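Local coordinates for alkane monooxygenase (Geobacillus thermodenitrificans, PDB 3B9O), which belongs to the luciferase-like monooxygenase family, has a TIM-barrel fold and contains bound flavin mononucleotide, at residues H6-E11 and F51-L56; L45-K50 and Y94-L99; Y109-G114 and F206-P211; G174-N179 and C214-Q219. All blocks are in the same frame, centred on the assembly; numbering follows the deposited sequence.

Contact 1 (H6-E11 and F51-L56); sequences HINAFE and FDALFL
With CG anti to the backbone N in both (chi1 -164° and -175°), Phe10 and Phe55, paired in register on one face of the sheet, run their rings side by side. Phe10 CE1 lies 3.6 Å from Phe55 CD2, with the ring planes inclined at 60°. On the other face, Ile7 CG2 sits over the Phe51 ring, 4.0 Å from the centroid, in a CH-pi contact, while Ala9 CB packs at 3.7 Å on Phe51 CD2. Parallel strand pairing runs between these faces: Ala9 N to Ala53 O (2.8 Å), Phe55 N to Ala9 O (2.7 Å) and Glu11 N to Phe55 O (2.8 Å). At the N-terminal end of strand 6-12, His6 ND1 donates to the syn lone pair of Asp52 OD2 in a short, bent bond (2.5 Å), the oxygen somewhat tilted from the ring plane; a water also donates to this oxygen and to Asn8 OD1. Asn8 ND2 bonds to Asn376 OD1, and Asp52 OD1 forms a salt bridge with Arg404. These are adjacent strands of the TIM barrel: strand 374-378 pairs with the other edge of strand 6-12, Phe245 meets both Phe10 and Phe55 edge-to-face, and helices 36-48 and 384-399 pack against the Ala9 face.

Contact 2 (L45-K50 and Y94-L99); sequences LLEKGK and YVTKHL
Glu47 reaches from the last turn of its helix into the loop 94-99, where its carboxylate collects three successive backbone N-H groups. OE1 takes Lys97 N at 2.8 Å through its syn lone pair, in a nearly straight bond (167°). OE2 accepts two donors: Leu99 N, 2.9 Å away, meets it nearly along the C-O axis, whereas His98 N, at 2.8 Å, comes from the syn side but 33° out of the carboxylate plane. A water supplies a further hydrogen to OE1 and another to Val95 O, bridging the acid to the loop. With several donors on both oxygens the carboxylate is held against rotation, and these N-H groups would probably favour its charged form. CG stands anti to the backbone N (chi1 -179°), which carries the acid away from the helix. In the TIM barrel this joins the C-terminal end of helix 36-48 to the loop leading from helix 89-94 into strand 100-106. Helix 36-48 closes with a Schellman motif, in which Lys50 N bonds to Glu47 O and Phe51 N to Leu46 O, Lys50 being the C-prime residue with positive phi. Thr96 OG1 is engaged by Met92 O and Arg129 NH1, and Lys50 NZ by Asp406. Alongside, Leu46 CB packs on Leu99 CD1 at 3.9 Å.

Contact 3 (Y109-G114 and F206-P211); sequences YEHPYG and FEVPGP
Pro112 and Tyr113 open helix 112-125 opposite the short strand 207-208, with the CA atoms of Tyr113 and Val208 7.8 Å apart, too far for backbone pairing; side chains bridge the gap, one of them to a backbone carbonyl. His111 takes the N-cap position of this helix. The contact belongs to the TIM-barrel fold of the luciferase-like family: it ties the start of a barrel helix to a two-stranded antiparallel hairpin, 201-202 with 207-208, in the long connection between helix 154-174 and strand 223-227. Gly210 has backbone angles (phi 82°) that call for glycine, and the peptide bond before Pro211 is cis. Among the side chains, Pro112 and Phe206 reach toward each other across the gap, and Pro112 CG stands over the centre of the Phe206 ring, 3.8 Å from its centroid, in a CH-pi contact. Pro112 CD is closer to the rim, 3.3 Å from Phe206 CE2. Phe206 also turns an edge toward the face of the His111 ring in a T-shaped pair, with planes at 80° and centroids 5.4 Å apart. Val208 CG1 packs obliquely on Tyr113 CD1 at 3.9 Å, its other methyl lying at the edge of the His111 ring. Behind them, Leu160 of helix 154-174 touches Phe206, while Tyr164 and Val167 of the same helix touch Pro112. Setting CG anti to the backbone N (chi1 -166°) extends the Tyr113 ring past Val208, and its OH donates to Pro211 O at 2.8 Å, nearly in line with the carbonyl bond.

Contact 4 (G174-N179 and C214-Q219); sequences GSWEDN and CEPSPQ
Trp176 lays one face of its indole over the backbone of Cys214 and Glu215. Glu215 CA sits 3.9 Å from the centroid of the six-membered ring, 21° off the normal, in a CH-pi contact; Glu215 CB follows at 3.8 Å from Trp176 CZ3. Cys214 O lies over the same face, 3.4 Å from Trp176 CE2, but the angle is too poor for a hydrogen bond from NE1. The indole N-H is directed to another carbonyl, that of His212, which helps fix the ring's rotation. Pro216 approaches the tryptophan at about a right angle, its CD 3.6 Å from Trp176 CB. Pro216 CG also touches Glu177 O at 3.5 Å. Both segments are irregular loops on the surface of the TIM-barrel protein: 174-179 leads from helix 154-174 into strand 181-184, whereas the loop containing 214-219 runs on toward barrel strand 223-227. With chi1 at 73°, Glu215 CG is flanked by backbone N and C, and the extended chain beyond it carries the acid off the indole to a salt bridge with Arg183; the carboxylate stays within 11° of parallel to the ring. Asp178 turns away from Pro216 and forms a salt bridge with Arg220, which also bonds to Trp176 O.

The four contacts form two touching pairs. Contacts 1 and 2, with centres 11 Å apart, share the helix-to-strand connection that runs from helix 36-48 into strand 53-57: Leu46 CD1 lies 3.3 Å from Ala9 CB, and Leu99 CD1 3.5 Å from Phe51 O. Contacts 3 and 4, whose centres are 17 Å apart, meet where Pro211 CB lies 3.4 Å from Ser175 OG, and their segments alternate along the chain. The pairs do not touch each other; contacts 2 and 4 approach to about 9 Å between nearest atoms. Contact 1 lies nearest the chain's centre, and its Phe10 side chain is about 5 Å from the bound flavin mononucleotide.

Contact 1 (H6-E11 and F51-L56)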
# COMPACT_ATOMS: atom_id res chain seq x y z
N HIS A 6 -10.18 -10.07 1.94
CA HIS A 6 -9.00 -9.81 1.11
C HIS A 6 -7.73 -9.70 1.99
O HIS A 6 -7.72 -9.01 3.01
CB HIS A 6 -9.19 -8.56 0.23
CG HIS A 6 -10.36 -8.65 -0.72
ND1 HIS A 6 -10.27 -9.25 -1.97
CD2 HIS A 6 -11.62 -8.18 -0.63
CE1 HIS A 6 -11.44 -9.18 -2.57
NE2 HIS A 6 -12.28 -8.53 -1.78
N ILE A 7 -6.65 -10.39 1.63
CA ILE A 7 -5.44 -10.29 2.40
C ILE A 7 -4.25 -9.92 1.52
O ILE A 7 -3.97 -10.61 0.53
CB ILE A 7 -5.17 -11.57 3.23
CG1 ILE A 7 -6.26 -11.74 4.32
CG2 ILE A 7 -3.80 -11.50 3.92
CD1 ILE A 7 -6.34 -13.09 4.90
N ASN A 8 -3.58 -8.83 1.90
CA ASN A 8 -2.33 -8.41 1.28
C ASN A 8 -1.13 -8.62 2.22
O ASN A 8 -1.25 -8.46 3.43
CB ASN A 8 -2.36 -6.92 0.95
CG ASN A 8 -3.46 -6.55 0.00
OD1 ASN A 8 -3.94 -7.37 -0.78
ND2 ASN A 8 -3.86 -5.28 0.05
N ALA A 9 0.01 -8.94 1.63
CA ALA A 9 1.28 -9.08 2.34
C ALA A 9 1.93 -7.71 2.36
O ALA A 9 2.17 -7.13 1.31
CB ALA A 9 2.14 -10.08 1.62
N PHE A 10 2.18 -7.18 3.55
CA PHE A 10 2.77 -5.85 3.69
C PHE A 10 4.30 -5.92 3.68
O PHE A 10 4.94 -6.60 4.52
CB PHE A 10 2.28 -5.17 4.96
CG PHE A 10 2.50 -3.70 5.01
CD1 PHE A 10 2.26 -2.90 3.89
CD2 PHE A 10 2.92 -3.09 6.20
CE1 PHE A 10 2.46 -1.52 3.95
CE2 PHE A 10 3.09 -1.69 6.26
CZ PHE A 10 2.84 -0.92 5.16
N GLU A 11 4.89 -5.19 2.75
CA GLU A 11 6.34 -5.34 2.52
C GLU A 11 6.96 -4.00 2.13
O GLU A 11 6.26 -3.03 1.88
CB GLU A 11 6.52 -6.42 1.41
CG GLU A 11 7.89 -6.97 1.13
CD GLU A 11 8.73 -7.36 2.37
OE1 GLU A 11 9.28 -6.47 3.01
OE2 GLU A 11 8.91 -8.55 2.65
N PHE A 51 -2.86 -15.26 -1.27
CA PHE A 51 -2.95 -13.84 -0.97
C PHE A 51 -3.48 -13.04 -2.18
O PHE A 51 -3.12 -13.35 -3.28
CB PHE A 51 -1.54 -13.30 -0.61
CG PHE A 51 -1.19 -13.42 0.86
CD1 PHE A 51 -1.16 -14.67 1.49
CD2 PHE A 51 -0.86 -12.29 1.61
CE1 PHE A 51 -0.82 -14.78 2.85
CE2 PHE A 51 -0.49 -12.39 2.94
CZ PHE A 51 -0.46 -13.65 3.56
N ASP A 52 -4.31 -12.02 -1.96
CA ASP A 52 -4.65 -11.08 -3.04
C ASP A 52 -3.41 -10.43 -3.67
O ASP A 52 -3.26 -10.39 -4.90
CB ASP A 52 -5.49 -9.91 -2.54
CG ASP A 52 -6.94 -10.28 -2.24
OD1 ASP A 52 -7.17 -11.33 -1.61
OD2 ASP A 52 -7.84 -9.47 -2.53
N ALA A 53 -2.56 -9.87 -2.82
CA ALA A 53 -1.48 -9.02 -3.34
C ALA A 53 -0.29 -8.91 -2.40
O ALA A 53 -0.39 -9.21 -1.17
CB ALA A 53 -2.03 -7.61 -3.71
N LEU A 54 0.82 -8.47 -2.98
CA LEU A 54 1.98 -7.99 -2.25
C LEU A 54 1.86 -6.48 -2.27
O LEU A 54 1.81 -5.89 -3.35
CB LEU A 54 3.23 -8.39 -3.02
CG LEU A 54 4.60 -8.45 -2.34
CD1 LEU A 54 5.69 -7.81 -3.08
CD2 LEU A 54 4.70 -8.34 -0.81
N PHE A 55 1.83 -5.86 -1.08
CA PHE A 55 1.65 -4.40 -0.96
C PHE A 55 3.00 -3.81 -0.53
O PHE A 55 3.48 -4.08 0.57
CB PHE A 55 0.52 -4.07 0.06
CG PHE A 55 0.16 -2.60 0.16
CD1 PHE A 55 -1.13 -2.17 -0.13
CD2 PHE A 55 1.09 -1.65 0.57
CE1 PHE A 55 -1.49 -0.79 -0.01
CE2 PHE A 55 0.74 -0.25 0.67
CZ PHE A 55 -0.55 0.16 0.39
N LEU A 56 3.61 -3.06 -1.42
CA LEU A 56 4.95 -2.50 -1.16
C LEU A 56 4.84 -1.03 -0.75
O LEU A 56 4.37 -0.19 -1.53
CB LEU A 56 5.86 -2.66 -2.38
CG LEU A 56 6.30 -4.09 -2.64
CD1 LEU A 56 6.51 -4.28 -4.16
CD2 LEU A 56 7.53 -4.38 -1.82
O HOH W 1 -6.35 -6.95 -2.07

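Contact 2 (L45-K50 and Y94-L99)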
# COMPACT_ATOMS: atom_id res chain seq x y z
N LEU A 45 5.57 -18.00 -2.50
CA LEU A 45 4.97 -18.30 -1.17
C LEU A 45 3.55 -17.67 -1.07
O LEU A 45 2.57 -18.34 -0.69
CB LEU A 45 5.88 -17.82 -0.02
CG LEU A 45 5.20 -17.84 1.36
CD1 LEU A 45 4.93 -19.28 1.81
CD2 LEU A 45 6.10 -17.12 2.37
N LEU A 46 3.43 -16.38 -1.41
CA LEU A 46 2.16 -15.66 -1.21
C LEU A 46 1.06 -16.24 -2.11
O LEU A 46 -0.10 -16.30 -1.71
CB LEU A 46 2.34 -14.14 -1.46
CG LEU A 46 3.31 -13.50 -0.45
CD1 LEU A 46 3.43 -12.01 -0.71
CD2 LEU A 46 2.90 -13.76 1.01
N GLU A 47 1.44 -16.61 -3.33
CA GLU A 47 0.48 -17.21 -4.25
C GLU A 47 0.05 -18.59 -3.76
O GLU A 47 -1.12 -18.91 -3.83
CB GLU A 47 1.05 -17.27 -5.67
CG GLU A 47 0.08 -17.88 -6.66
CD GLU A 47 0.26 -17.32 -8.05
OE1 GLU A 47 0.83 -18.01 -8.92
OE2 GLU A 47 -0.16 -16.19 -8.26
N LYS A 48 1.00 -19.39 -3.24
CA LYS A 48 0.66 -20.63 -2.55
C LYS A 48 -0.39 -20.38 -1.41
O LYS A 48 -1.36 -21.14 -1.29
CB LYS A 48 1.93 -21.38 -2.05
CG LYS A 48 1.67 -22.39 -0.94
CD LYS A 48 3.00 -22.96 -0.33
CE LYS A 48 2.93 -23.07 1.23
NZ LYS A 48 3.99 -24.02 1.83
N GLY A 49 -0.20 -19.33 -0.61
CA GLY A 49 -1.19 -18.96 0.41
C GLY A 49 -2.44 -18.22 -0.05
O GLY A 49 -3.21 -17.73 0.78
N LYS A 50 -2.62 -18.10 -1.37
CA LYS A 50 -3.78 -17.41 -2.03
C LYS A 50 -3.94 -15.93 -1.68
O LYS A 50 -5.05 -15.40 -1.79
CB LYS A 50 -5.13 -18.16 -1.82
CG LYS A 50 -5.01 -19.67 -1.92
CD LYS A 50 -4.73 -20.12 -3.34
CE LYS A 50 -4.49 -21.64 -3.35
NZ LYS A 50 -4.22 -22.07 -4.74
N TYR A 94 6.52 -12.73 -13.08
CA TYR A 94 6.94 -13.86 -13.96
C TYR A 94 6.65 -15.20 -13.28
O TYR A 94 6.17 -16.11 -13.95
CB TYR A 94 8.42 -13.79 -14.40
CG TYR A 94 8.92 -15.01 -15.18
CD1 TYR A 94 8.47 -15.28 -16.48
CD2 TYR A 94 9.82 -15.90 -14.61
CE1 TYR A 94 8.92 -16.43 -17.20
CE2 TYR A 94 10.30 -17.02 -15.30
CZ TYR A 94 9.85 -17.29 -16.59
OH TYR A 94 10.31 -18.41 -17.28
N VAL A 95 6.88 -15.29 -11.97
CA VAL A 95 6.75 -16.58 -11.22
C VAL A 95 5.37 -16.80 -10.62
O VAL A 95 5.16 -17.75 -9.89
CB VAL A 95 7.83 -16.73 -10.10
CG1 VAL A 95 9.23 -16.64 -10.71
CG2 VAL A 95 7.66 -15.62 -9.00
N THR A 96 4.42 -15.90 -10.92
CA THR A 96 3.05 -16.03 -10.39
C THR A 96 1.96 -15.85 -11.46
O THR A 96 2.19 -15.21 -12.49
CB THR A 96 2.80 -15.02 -9.21
OG1 THR A 96 3.03 -13.69 -9.70
CG2 THR A 96 3.73 -15.28 -8.02
N LYS A 97 0.78 -16.45 -11.22
CA LYS A 97 -0.34 -16.40 -12.14
C LYS A 97 -1.41 -15.37 -11.76
O LYS A 97 -2.02 -14.78 -12.64
CB LYS A 97 -0.97 -17.79 -12.25
CG LYS A 97 -2.07 -17.87 -13.27
CD LYS A 97 -2.65 -19.29 -13.32
CE LYS A 97 -3.84 -19.38 -14.28
NZ LYS A 97 -4.37 -20.78 -14.25
N HIS A 98 -1.66 -15.21 -10.46
CA HIS A 98 -2.79 -14.44 -9.94
C HIS A 98 -2.41 -13.37 -8.94
O HIS A 98 -3.12 -12.37 -8.84
CB HIS A 98 -3.72 -15.38 -9.19
CG HIS A 98 -4.36 -16.40 -10.06
ND1 HIS A 98 -5.29 -16.06 -11.02
CD2 HIS A 98 -4.23 -17.75 -10.10
CE1 HIS A 98 -5.69 -17.16 -11.64
NE2 HIS A 98 -5.08 -18.20 -11.09
N LEU A 99 -1.34 -13.59 -8.18
CA LEU A 99 -0.89 -12.61 -7.20
C LEU A 99 -0.76 -11.21 -7.84
O LEU A 99 -0.15 -11.06 -8.92
CB LEU A 99 0.43 -13.05 -6.56
CG LEU A 99 0.96 -12.16 -5.39
CD1 LEU A 99 0.13 -12.34 -4.05
CD2 LEU A 99 2.43 -12.45 -5.13
O HOH W 2 3.33 -19.04 -8.06

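Contact 3 (Y109-G114 and F206-P211)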
# COMPACT_ATOMS: atom_id res chain seq x y z
N TYR A 109 7.15 14.36 -6.37
CA TYR A 109 8.50 14.61 -6.93
C TYR A 109 8.63 14.38 -8.44
O TYR A 109 9.09 15.27 -9.16
CB TYR A 109 9.59 13.84 -6.13
CG TYR A 109 9.49 14.11 -4.64
CD1 TYR A 109 9.76 15.39 -4.13
CD2 TYR A 109 9.05 13.12 -3.76
CE1 TYR A 109 9.62 15.68 -2.77
CE2 TYR A 109 8.91 13.39 -2.38
CZ TYR A 109 9.19 14.67 -1.91
OH TYR A 109 9.06 14.94 -0.57
N GLU A 110 8.18 13.24 -8.93
CA GLU A 110 8.49 12.85 -10.32
C GLU A 110 7.28 13.04 -11.26
O GLU A 110 6.13 12.81 -10.86
CB GLU A 110 9.04 11.41 -10.36
CG GLU A 110 10.24 11.12 -9.39
CD GLU A 110 10.55 9.63 -9.30
OE1 GLU A 110 10.59 9.05 -8.16
OE2 GLU A 110 10.71 9.02 -10.38
N HIS A 111 7.55 13.41 -12.51
CA HIS A 111 6.50 13.86 -13.44
C HIS A 111 5.53 12.74 -13.78
O HIS A 111 5.95 11.59 -14.00
CB HIS A 111 7.13 14.46 -14.72
CG HIS A 111 6.13 15.15 -15.60
ND1 HIS A 111 5.94 16.52 -15.58
CD2 HIS A 111 5.24 14.66 -16.50
CE1 HIS A 111 4.99 16.85 -16.44
NE2 HIS A 111 4.54 15.74 -17.01
N PRO A 112 4.22 13.05 -13.83
CA PRO A 112 3.23 12.03 -14.20
C PRO A 112 3.38 11.35 -15.57
O PRO A 112 2.89 10.25 -15.72
CB PRO A 112 1.88 12.80 -14.13
CG PRO A 112 2.30 14.26 -14.25
CD PRO A 112 3.57 14.34 -13.50
N TYR A 113 4.03 11.99 -16.54
CA TYR A 113 4.08 11.41 -17.90
C TYR A 113 4.95 10.16 -17.87
O TYR A 113 4.60 9.17 -18.52
CB TYR A 113 4.63 12.40 -18.92
CG TYR A 113 4.40 12.03 -20.37
CD1 TYR A 113 3.14 12.14 -20.96
CD2 TYR A 113 5.47 11.64 -21.16
CE1 TYR A 113 2.95 11.85 -22.30
CE2 TYR A 113 5.30 11.37 -22.53
CZ TYR A 113 4.05 11.49 -23.08
OH TYR A 113 3.86 11.19 -24.40
N GLY A 114 6.03 10.21 -17.09
CA GLY A 114 6.96 9.08 -16.93
C GLY A 114 6.33 7.98 -16.09
O GLY A 114 6.44 6.79 -16.42
N PHE A 206 0.59 21.14 -13.91
CA PHE A 206 1.02 20.42 -15.11
C PHE A 206 0.46 20.95 -16.41
O PHE A 206 -0.68 21.41 -16.49
CB PHE A 206 0.63 18.93 -14.96
CG PHE A 206 1.24 18.28 -13.76
CD1 PHE A 206 0.44 17.83 -12.72
CD2 PHE A 206 2.63 18.13 -13.68
CE1 PHE A 206 1.02 17.23 -11.60
CE2 PHE A 206 3.23 17.54 -12.59
CZ PHE A 206 2.42 17.10 -11.53
N GLU A 207 1.27 20.81 -17.44
CA GLU A 207 0.86 21.07 -18.81
C GLU A 207 1.34 19.87 -19.64
O GLU A 207 2.55 19.67 -19.83
CB GLU A 207 1.52 22.37 -19.31
CG GLU A 207 0.99 22.85 -20.66
CD GLU A 207 -0.36 23.53 -20.51
OE1 GLU A 207 -0.60 24.20 -19.48
OE2 GLU A 207 -1.19 23.39 -21.43
N VAL A 208 0.39 19.06 -20.10
CA VAL A 208 0.67 17.78 -20.77
C VAL A 208 -0.23 17.63 -21.98
O VAL A 208 -1.36 17.18 -21.85
CB VAL A 208 0.52 16.55 -19.82
CG1 VAL A 208 0.81 15.23 -20.57
CG2 VAL A 208 1.41 16.70 -18.61
N PRO A 209 0.26 18.02 -23.15
CA PRO A 209 -0.51 17.85 -24.40
C PRO A 209 -0.85 16.40 -24.75
O PRO A 209 -1.88 16.15 -25.35
CB PRO A 209 0.35 18.51 -25.48
CG PRO A 209 1.68 18.82 -24.85
CD PRO A 209 1.54 18.73 -23.34
N GLY A 210 -0.03 15.43 -24.32
CA GLY A 210 -0.34 14.02 -24.67
C GLY A 210 0.20 13.87 -26.07
O GLY A 210 0.95 14.76 -26.55
N PRO A 211 -0.12 12.75 -26.76
CA PRO A 211 -0.89 11.58 -26.31
C PRO A 211 -0.04 10.73 -25.35
O PRO A 211 1.17 11.00 -25.13
CB PRO A 211 -1.14 10.82 -27.61
CG PRO A 211 0.03 11.20 -28.48
CD PRO A 211 0.36 12.60 -28.14

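Contact 4 (G174-N179 and C214-Q219)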
# COMPACT_ATOMS: atom_id res chain seq x y z
N GLY A 174 -8.25 7.98 -21.64
CA GLY A 174 -8.77 8.81 -22.74
C GLY A 174 -7.91 8.99 -23.99
O GLY A 174 -8.40 9.36 -25.08
N SER A 175 -6.61 8.79 -23.87
CA SER A 175 -5.74 9.10 -24.98
C SER A 175 -5.90 8.15 -26.16
O SER A 175 -6.04 8.59 -27.32
CB SER A 175 -4.31 9.21 -24.49
OG SER A 175 -3.42 9.49 -25.55
N TRP A 176 -5.86 6.85 -25.91
CA TRP A 176 -6.03 5.84 -26.95
C TRP A 176 -7.38 5.21 -26.71
O TRP A 176 -7.67 4.83 -25.59
CB TRP A 176 -4.98 4.71 -26.82
CG TRP A 176 -3.55 5.14 -27.07
CD1 TRP A 176 -2.90 6.23 -26.51
CD2 TRP A 176 -2.60 4.50 -27.91
NE1 TRP A 176 -1.63 6.30 -26.99
CE2 TRP A 176 -1.41 5.23 -27.83
CE3 TRP A 176 -2.63 3.35 -28.74
CZ2 TRP A 176 -0.25 4.87 -28.54
CZ3 TRP A 176 -1.48 3.00 -29.44
CH2 TRP A 176 -0.31 3.75 -29.34
N GLU A 177 -8.16 5.06 -27.78
CA GLU A 177 -9.46 4.42 -27.74
C GLU A 177 -9.30 2.90 -27.60
O GLU A 177 -8.25 2.34 -27.94
CB GLU A 177 -10.24 4.78 -29.02
CG GLU A 177 -10.46 6.30 -29.19
CD GLU A 177 -11.37 6.65 -30.37
OE1 GLU A 177 -11.12 7.72 -31.00
OE2 GLU A 177 -12.30 5.86 -30.66
N ASP A 178 -10.34 2.23 -27.09
CA ASP A 178 -10.31 0.78 -26.84
C ASP A 178 -9.64 -0.10 -27.87
O ASP A 178 -8.77 -0.93 -27.53
CB ASP A 178 -11.68 0.23 -26.51
CG ASP A 178 -12.09 0.57 -25.10
OD1 ASP A 178 -13.20 0.13 -24.71
OD2 ASP A 178 -11.32 1.26 -24.38
N ASN A 179 -10.05 0.08 -29.12
CA ASN A 179 -9.61 -0.76 -30.21
C ASN A 179 -8.69 0.03 -31.14
O ASN A 179 -8.74 -0.16 -32.36
CB ASN A 179 -10.85 -1.21 -31.00
CG ASN A 179 -11.84 -2.01 -30.13
OD1 ASN A 179 -13.02 -1.64 -29.99
ND2 ASN A 179 -11.37 -3.14 -29.57
N CYS A 214 1.69 4.68 -24.48
CA CYS A 214 1.34 3.26 -24.40
C CYS A 214 -0.07 2.95 -24.92
O CYS A 214 -1.02 3.76 -24.84
CB CYS A 214 1.47 2.75 -22.94
SG CYS A 214 2.92 3.34 -22.09
N GLU A 215 -0.22 1.76 -25.46
CA GLU A 215 -1.51 1.29 -25.94
C GLU A 215 -2.34 0.83 -24.75
O GLU A 215 -1.74 0.54 -23.69
CB GLU A 215 -1.35 0.19 -26.96
CG GLU A 215 -0.91 -1.20 -26.38
CD GLU A 215 -0.72 -2.21 -27.50
OE1 GLU A 215 -1.75 -2.85 -27.84
OE2 GLU A 215 0.42 -2.35 -28.04
N PRO A 216 -3.69 0.78 -24.90
CA PRO A 216 -4.56 0.27 -23.81
C PRO A 216 -4.12 -1.10 -23.23
O PRO A 216 -3.84 -2.06 -23.98
CB PRO A 216 -5.97 0.22 -24.43
CG PRO A 216 -5.94 1.27 -25.52
CD PRO A 216 -4.48 1.25 -26.06
N SER A 217 -4.05 -1.15 -21.90
CA SER A 217 -3.59 -2.35 -21.19
C SER A 217 -4.85 -2.92 -20.51
O SER A 217 -5.92 -2.23 -20.56
CB SER A 217 -2.51 -1.95 -20.21
OG SER A 217 -3.07 -1.05 -19.23
N PRO A 218 -4.78 -4.15 -19.91
CA PRO A 218 -5.99 -4.82 -19.38
C PRO A 218 -6.86 -3.99 -18.43
O PRO A 218 -8.06 -3.93 -18.61
CB PRO A 218 -5.42 -6.09 -18.71
CG PRO A 218 -4.25 -6.40 -19.57
CD PRO A 218 -3.60 -5.04 -19.70
N GLN A 219 -6.25 -3.34 -17.44
CA GLN A 219 -6.97 -2.50 -16.48
C GLN A 219 -7.07 -1.04 -16.89
O GLN A 219 -7.87 -0.29 -16.30
CB GLN A 219 -6.26 -2.56 -15.14
CG GLN A 219 -6.32 -3.92 -14.49
CD GLN A 219 -5.75 -3.93 -13.08
OE1 GLN A 219 -4.57 -3.65 -12.87
NE2 GLN A 219 -6.55 -4.32 -12.14